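Local coordinates for protein flagellin B1 (Methanocaldococcus jannaschii DSM 2661, PDB 5YA6) that probably polymerises into the archaellum, the swimming filament of archaea, and binds a calcium ion, at residues T67-T70 against A71-G74; L120-A124 against N125-N129; A158-Q162 against T163-L167. All blocks are in the same frame, centred on the assembly; numbering follows the deposited sequence.

Interaction 1 of 3, residues T67-T70 against A71-G74; sequences TVTT and ATLG
Two hydrogen bonds bend the chain where Thr69 and Thr70 meet Ala71 and Leu73. In the first, the Thr69 hydroxyl accepts from the backbone: Ala71 N donates to Thr69 OG1 over 3.0 Å, fairly straight at 161°. The Thr69 torsion turns OG1 away from its own N (chi1 177°), placing it alongside the chain ahead, where it also lies 3.2 Å from Ala71 CB. In the second, Leu73 N reaches Thr70 O at 3.0 Å, with the donor standing above the carbonyl plane, 55° out of it; the same geometry brings Leu73 CB to 3.2 Å from Thr70 O. Nonpolar contact is slight: the methyls Thr69 CG2 and Thr72 CG2 approach no closer than 4.4 Å. The polar end of Thr72 looks elsewhere: OG1 hydrogen-bonds to Val99 O on strand 94-99, tying the turn to the neighbouring strand, while Thr69 itself pairs with Val97 and Val99 through its backbone. Thr70 and Leu73 also touch Val99. The side chain of Leu73 lies about 10 Å from the bound calcium ion. An ST turn at Thr69 thus runs into a type I beta turn, Thr70 to Leu73, at the end of strand 59-69.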
loop_
_atom_site.group_PDB
_atom_site.type_symbol
_atom_site.label_atom_id
_atom_site.label_comp_id
_atom_site.label_asym_id
_atom_site.label_seq_id
_atom_site.Cartn_x
_atom_site.Cartn_y
_atom_site.Cartn_z
ATOM N N THR B 67 -12.837 -19.078 1.921
ATOM C CA THR B 67 -13.869 -19.558 2.845
ATOM C C THR B 67 -13.726 -18.876 4.229
ATOM O O THR B 67 -12.792 -18.006 4.427
ATOM C CB THR B 67 -13.860 -21.103 2.970
ATOM O OG1 THR B 67 -15.026 -21.521 3.682
ATOM C CG2 THR B 67 -12.554 -21.556 3.710
ATOM N N VAL B 68 -14.545 -19.254 5.195
ATOM C CA VAL B 68 -14.510 -18.757 6.543
ATOM C C VAL B 68 -14.450 -19.957 7.523
ATOM O O VAL B 68 -15.008 -21.037 7.221
ATOM C CB VAL B 68 -15.713 -17.813 6.854
ATOM C CG1 VAL B 68 -17.051 -18.477 6.537
ATOM C CG2 VAL B 68 -15.703 -17.331 8.296
ATOM N N THR B 69 -13.781 -19.768 8.642
ATOM C CA THR B 69 -13.650 -20.837 9.680
ATOM C C THR B 69 -13.789 -20.239 11.044
ATOM O O THR B 69 -13.351 -19.113 11.318
ATOM C CB THR B 69 -12.317 -21.586 9.621
ATOM O OG1 THR B 69 -12.269 -22.537 10.709
ATOM C CG2 THR B 69 -11.102 -20.634 9.739
ATOM N N THR B 70 -14.455 -20.990 11.956
ATOM C CA THR B 70 -14.548 -20.584 13.325
ATOM C C THR B 70 -13.493 -21.299 14.214
ATOM O O THR B 70 -13.447 -21.073 15.385
ATOM C CB THR B 70 -15.875 -20.995 13.896
ATOM O OG1 THR B 70 -16.097 -22.348 13.475
ATOM C CG2 THR B 70 -17.078 -20.100 13.349
ATOM N N ALA B 71 -12.638 -22.062 13.600
ATOM C CA ALA B 71 -11.526 -22.724 14.316
ATOM C C ALA B 71 -10.530 -21.776 14.992
ATOM O O ALA B 71 -9.792 -22.192 15.903
ATOM C CB ALA B 71 -10.779 -23.644 13.344
ATOM N N THR B 72 -10.401 -20.530 14.484
ATOM C CA THR B 72 -9.581 -19.516 15.094
ATOM C C THR B 72 -10.156 -18.910 16.359
ATOM O O THR B 72 -9.484 -18.104 17.059
ATOM C CB THR B 72 -9.376 -18.382 14.025
ATOM O OG1 THR B 72 -10.673 -18.002 13.452
ATOM C CG2 THR B 72 -8.499 -18.874 12.860
ATOM N N LEU B 73 -11.428 -19.191 16.641
ATOM C CA LEU B 73 -12.113 -18.519 17.739
ATOM C C LEU B 73 -11.525 -18.929 19.110
ATOM O O LEU B 73 -11.447 -20.128 19.414
ATOM C CB LEU B 73 -13.611 -18.839 17.633
ATOM C CG LEU B 73 -14.577 -18.074 18.504
ATOM C CD1 LEU B 73 -14.448 -16.588 18.276
ATOM C CD2 LEU B 73 -15.995 -18.529 18.165
ATOM N N GLY B 74 -11.031 -17.929 19.849
ATOM C CA GLY B 74 -10.479 -18.095 21.213
ATOM C C GLY B 74 -9.080 -18.701 21.234
ATOM O O GLY B 74 -8.584 -19.077 22.296
#

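Interaction 2 of 3, residues L120-A124 against N125-N129; sequences LLVNA and NAVFN
Asn123 grips the first turn of the helix twice, through its side-chain oxygen and its backbone carbonyl. Ala126 N donates to Asn123 OD1 over 2.8 Å, from a position tilted 32° from the amide carbonyl plane, and Val127 N donates to Asn123 O over 2.9 Å in the carbonyl plane. With CG anti to its N (chi1 -168°), the Asn123 amide swings forward over the helix start. Packing is tight on the buried side. Ala124 CB rests 3.8 Å from Phe128 CD2, and Ala124 O receives Phe128 N at 2.8 Å. Val122 CG1 meets Val127 CG2 at 4.0 Å, both valines also lying on Leu63 of strand 59-69, while the Phe128 ring meets His61 edge-to-face. The other side is looser: the side chains of Asn123 and Asn125 are partly exposed and touch Lys31 and Asp30 of strand 28-38, and Asn129, with positive phi, leaves the helix at the exposed end. With an alanine at this N-cap, Ala126 N would probably lose its side-chain acceptor and keep just the weak bond to that residue's carbonyl. This is an asparagine N-cap, at the passage from strand 117-123 into the short helix 124-128.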
loop_
_atom_site.group_PDB
_atom_site.type_symbol
_atom_site.label_atom_id
_atom_site.label_comp_id
_atom_site.label_asym_id
_atom_site.label_seq_id
_atom_site.Cartn_x
_atom_site.Cartn_y
_atom_site.Cartn_z
ATOM N N LEU B 120 -7.679 -12.250 8.351
ATOM C CA LEU B 120 -7.456 -12.743 6.988
ATOM C C LEU B 120 -6.198 -13.545 7.097
ATOM O O LEU B 120 -5.134 -13.023 7.402
ATOM C CB LEU B 120 -7.304 -11.578 5.994
ATOM C CG LEU B 120 -8.378 -10.496 6.136
ATOM C CD1 LEU B 120 -8.078 -9.432 5.073
ATOM C CD2 LEU B 120 -9.811 -11.020 5.966
ATOM N N LEU B 121 -6.315 -14.816 6.783
ATOM C CA LEU B 121 -5.194 -15.723 6.772
ATOM C C LEU B 121 -4.621 -15.777 5.334
ATOM O O LEU B 121 -5.278 -16.184 4.373
ATOM C CB LEU B 121 -5.686 -17.120 7.271
ATOM C CG LEU B 121 -6.413 -17.146 8.625
ATOM C CD1 LEU B 121 -6.946 -18.571 8.851
ATOM C CD2 LEU B 121 -5.530 -16.643 9.757
ATOM N N VAL B 122 -3.343 -15.415 5.217
ATOM C CA VAL B 122 -2.625 -15.339 3.940
ATOM C C VAL B 122 -1.341 -16.169 3.966
ATOM O O VAL B 122 -0.557 -16.035 4.911
ATOM C CB VAL B 122 -2.272 -13.854 3.591
ATOM C CG1 VAL B 122 -1.511 -13.755 2.263
ATOM C CG2 VAL B 122 -3.550 -13.037 3.522
ATOM N N ASN B 123 -1.166 -17.084 2.996
ATOM C CA ASN B 123 0.068 -17.802 2.886
ATOM C C ASN B 123 0.972 -17.013 2.028
ATOM O O ASN B 123 0.882 -17.027 0.781
ATOM C CB ASN B 123 -0.049 -19.220 2.303
ATOM C CG ASN B 123 1.260 -19.985 2.506
ATOM O OD1 ASN B 123 2.282 -19.590 2.007
ATOM N ND2 ASN B 123 1.242 -21.022 3.344
ATOM N N ALA B 124 1.812 -16.211 2.674
ATOM C CA ALA B 124 2.737 -15.344 1.919
ATOM C C ALA B 124 3.728 -16.108 1.073
ATOM O O ALA B 124 4.089 -15.643 0.000
ATOM C CB ALA B 124 3.499 -14.448 2.889
ATOM N N ASN B 125 4.193 -17.275 1.554
ATOM C CA ASN B 125 5.075 -18.132 0.801
ATOM C C ASN B 125 4.433 -18.509 -0.547
ATOM O O ASN B 125 5.094 -18.482 -1.587
ATOM C CB ASN B 125 5.417 -19.358 1.672
ATOM C CG ASN B 125 6.464 -20.232 1.104
ATOM O OD1 ASN B 125 7.568 -19.806 0.771
ATOM N ND2 ASN B 125 6.144 -21.525 1.008
ATOM N N ALA B 126 3.139 -18.766 -0.535
ATOM C CA ALA B 126 2.437 -19.136 -1.728
ATOM C C ALA B 126 2.118 -17.921 -2.615
ATOM O O ALA B 126 2.279 -17.948 -3.854
ATOM C CB ALA B 126 1.208 -19.950 -1.382
ATOM N N VAL B 127 1.765 -16.788 -2.014
ATOM C CA VAL B 127 1.461 -15.574 -2.808
ATOM C C VAL B 127 2.703 -14.959 -3.471
ATOM O O VAL B 127 2.683 -14.600 -4.648
ATOM C CB VAL B 127 0.730 -14.514 -1.922
ATOM C CG1 VAL B 127 0.441 -13.243 -2.694
ATOM C CG2 VAL B 127 -0.601 -15.074 -1.399
ATOM N N PHE B 128 3.776 -14.894 -2.721
ATOM C CA PHE B 128 4.969 -14.198 -3.158
ATOM C C PHE B 128 6.027 -15.128 -3.700
ATOM O O PHE B 128 7.053 -14.646 -4.140
ATOM C CB PHE B 128 5.537 -13.359 -1.976
ATOM C CG PHE B 128 4.547 -12.361 -1.370
ATOM C CD1 PHE B 128 3.719 -11.581 -2.149
ATOM C CD2 PHE B 128 4.435 -12.231 0.002
ATOM C CE1 PHE B 128 2.837 -10.656 -1.580
ATOM C CE2 PHE B 128 3.567 -11.317 0.559
ATOM C CZ PHE B 128 2.745 -10.537 -0.234
ATOM N N ASN B 129 5.789 -16.439 -3.586
ATOM C CA ASN B 129 6.684 -17.508 -3.998
ATOM C C ASN B 129 7.976 -17.589 -3.213
ATOM O O ASN B 129 8.935 -18.174 -3.644
ATOM C CB ASN B 129 6.924 -17.422 -5.524
ATOM C CG ASN B 129 5.734 -17.933 -6.281
ATOM O OD1 ASN B 129 4.939 -17.151 -6.784
ATOM N ND2 ASN B 129 5.565 -19.237 -6.278
#

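Interaction 3 of 3, residues A158-Q162 against T163-L167; sequences AAYTQ and TVIEL
Gln162 folds back on the strand that follows it and lays CG and the NE2 end of its amide against Val164 O. CG sits between its backbone N and carbonyl carbon (chi1 65°), and the chain bends at chi2, so that the amide lies alongside the backbone: Gln162 CG is 3.2 Å from Val164 O, and Gln162 NE2 donates to Val164 O at a longer 3.3 Å, nearly in line with the carbonyl (172°) but bent at the donor (139°). The amide oxygen, Gln162 OE1, accepts from Thr161 OG1 at 3.0 Å; two bonds, one on each end, probably limit the rotation of the amide. Ile165 is the buried partner. Its CD1 lies 3.4 Å from Gln162 O and 4.2 Å from Tyr160 CD1, the side chains of Ile165 and Tyr160 crossing at about a right angle. Gln162 N and O are buried without a polar partner in the model. Tyr160 is anchored beyond the contact, its hydroxyl hydrogen-bonded to Ile132 O and its ring meeting that of Tyr22, whose backbone pairs with Thr163. A glutamine side chain thus ties a surface loop to strand 164-168, outermost in the chain's main sheet and antiparallel to strand 13-23.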
loop_
_atom_site.group_PDB
_atom_site.type_symbol
_atom_site.label_atom_id
_atom_site.label_comp_id
_atom_site.label_asym_id
_atom_site.label_seq_id
_atom_site.Cartn_x
_atom_site.Cartn_y
_atom_site.Cartn_z
ATOM N N ALA B 158 14.185 -5.968 11.012
ATOM C CA ALA B 158 15.483 -6.334 10.511
ATOM C C ALA B 158 16.026 -7.665 11.102
ATOM O O ALA B 158 17.017 -8.182 10.625
ATOM C CB ALA B 158 16.453 -5.174 10.807
ATOM N N ALA B 159 15.357 -8.167 12.126
ATOM C CA ALA B 159 15.659 -9.507 12.692
ATOM C C ALA B 159 14.378 -10.169 13.115
ATOM O O ALA B 159 13.451 -9.536 13.731
ATOM C CB ALA B 159 16.609 -9.386 13.864
ATOM N N TYR B 160 14.286 -11.465 12.762
ATOM C CA TYR B 160 13.190 -12.264 13.225
ATOM C C TYR B 160 13.658 -13.089 14.432
ATOM O O TYR B 160 14.531 -13.969 14.244
ATOM C CB TYR B 160 12.694 -13.196 12.127
ATOM C CG TYR B 160 12.161 -12.489 10.850
ATOM C CD1 TYR B 160 11.336 -11.387 10.939
ATOM C CD2 TYR B 160 12.507 -12.918 9.617
ATOM C CE1 TYR B 160 10.833 -10.775 9.799
ATOM C CE2 TYR B 160 12.032 -12.302 8.453
ATOM C CZ TYR B 160 11.206 -11.225 8.554
ATOM O OH TYR B 160 10.653 -10.607 7.465
ATOM N N THR B 161 13.105 -12.765 15.604
ATOM C CA THR B 161 13.545 -13.294 16.913
ATOM C C THR B 161 12.637 -14.309 17.563
ATOM O O THR B 161 13.065 -14.916 18.570
ATOM C CB THR B 161 13.669 -12.148 17.930
ATOM O OG1 THR B 161 12.358 -11.676 18.258
ATOM C CG2 THR B 161 14.450 -11.029 17.359
ATOM N N GLN B 162 11.400 -14.472 17.076
ATOM C CA GLN B 162 10.473 -15.484 17.548
ATOM C C GLN B 162 9.564 -15.887 16.436
ATOM O O GLN B 162 9.603 -15.287 15.316
ATOM C CB GLN B 162 9.682 -14.954 18.755
ATOM C CG GLN B 162 8.778 -13.783 18.438
ATOM C CD GLN B 162 8.816 -12.658 19.455
ATOM O OE1 GLN B 162 9.895 -12.238 19.928
ATOM N NE2 GLN B 162 7.633 -12.128 19.774
ATOM N N THR B 163 8.720 -16.861 16.701
ATOM C CA THR B 163 7.889 -17.436 15.669
ATOM C C THR B 163 6.685 -16.535 15.287
ATOM O O THR B 163 6.275 -16.534 14.104
ATOM C CB THR B 163 7.370 -18.838 16.084
ATOM O OG1 THR B 163 8.484 -19.626 16.509
ATOM C CG2 THR B 163 6.820 -19.544 14.968
ATOM N N VAL B 164 6.095 -15.791 16.246
ATOM C CA VAL B 164 5.001 -14.929 15.956
ATOM C C VAL B 164 5.435 -13.479 16.130
ATOM O O VAL B 164 5.916 -13.105 17.180
ATOM C CB VAL B 164 3.774 -15.321 16.762
ATOM C CG1 VAL B 164 2.663 -14.286 16.608
ATOM C CG2 VAL B 164 3.352 -16.721 16.339
ATOM N N ILE B 165 5.333 -12.693 15.041
ATOM C CA ILE B 165 5.955 -11.377 14.981
ATOM C C ILE B 165 4.828 -10.353 14.795
ATOM O O ILE B 165 4.038 -10.484 13.888
ATOM C CB ILE B 165 6.882 -11.265 13.754
ATOM C CG1 ILE B 165 7.972 -12.386 13.753
ATOM C CG2 ILE B 165 7.468 -9.847 13.588
ATOM C CD1 ILE B 165 9.199 -12.021 14.440
ATOM N N GLU B 166 4.832 -9.300 15.613
ATOM C CA GLU B 166 3.862 -8.239 15.438
ATOM C C GLU B 166 4.400 -7.322 14.344
ATOM O O GLU B 166 5.426 -6.691 14.505
ATOM C CB GLU B 166 3.652 -7.400 16.729
ATOM C CG GLU B 166 2.366 -6.570 16.623
ATOM C CD GLU B 166 2.015 -5.802 17.898
ATOM O OE1 GLU B 166 0.803 -5.585 18.104
ATOM O OE2 GLU B 166 2.913 -5.396 18.672
ATOM N N LEU B 167 3.664 -7.221 13.234
ATOM C CA LEU B 167 4.129 -6.439 12.078
ATOM C C LEU B 167 3.518 -5.056 11.974
ATOM O O LEU B 167 4.188 -4.089 11.618
ATOM C CB LEU B 167 3.824 -7.242 10.809
ATOM C CG LEU B 167 4.623 -8.537 10.700
ATOM C CD1 LEU B 167 4.117 -9.302 9.483
ATOM C CD2 LEU B 167 6.109 -8.207 10.604
#

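All three contacts sit at strand ends of the same mixed sheet, yet none touches another: the centres of interactions 1 and 3 are about 24 Å apart, those of 2 and 3 about 17 Å. Interaction 2 is the most buried and pairs polar capping with apolar packing of valines, alanine and phenylalanine. Interactions 1 and 3 lie at the surface, where side-chain-to-backbone bonds join a backbone turn bond (interaction 1) or a modest apolar contact of Ile165 and Tyr160 (interaction 3). Strand 59-69 links the first two, carrying the turn of interaction 1 and also flooring the valines of interaction 2. Interactions 1 and 2 follow the ends of strands, whereas interaction 3 leads into one.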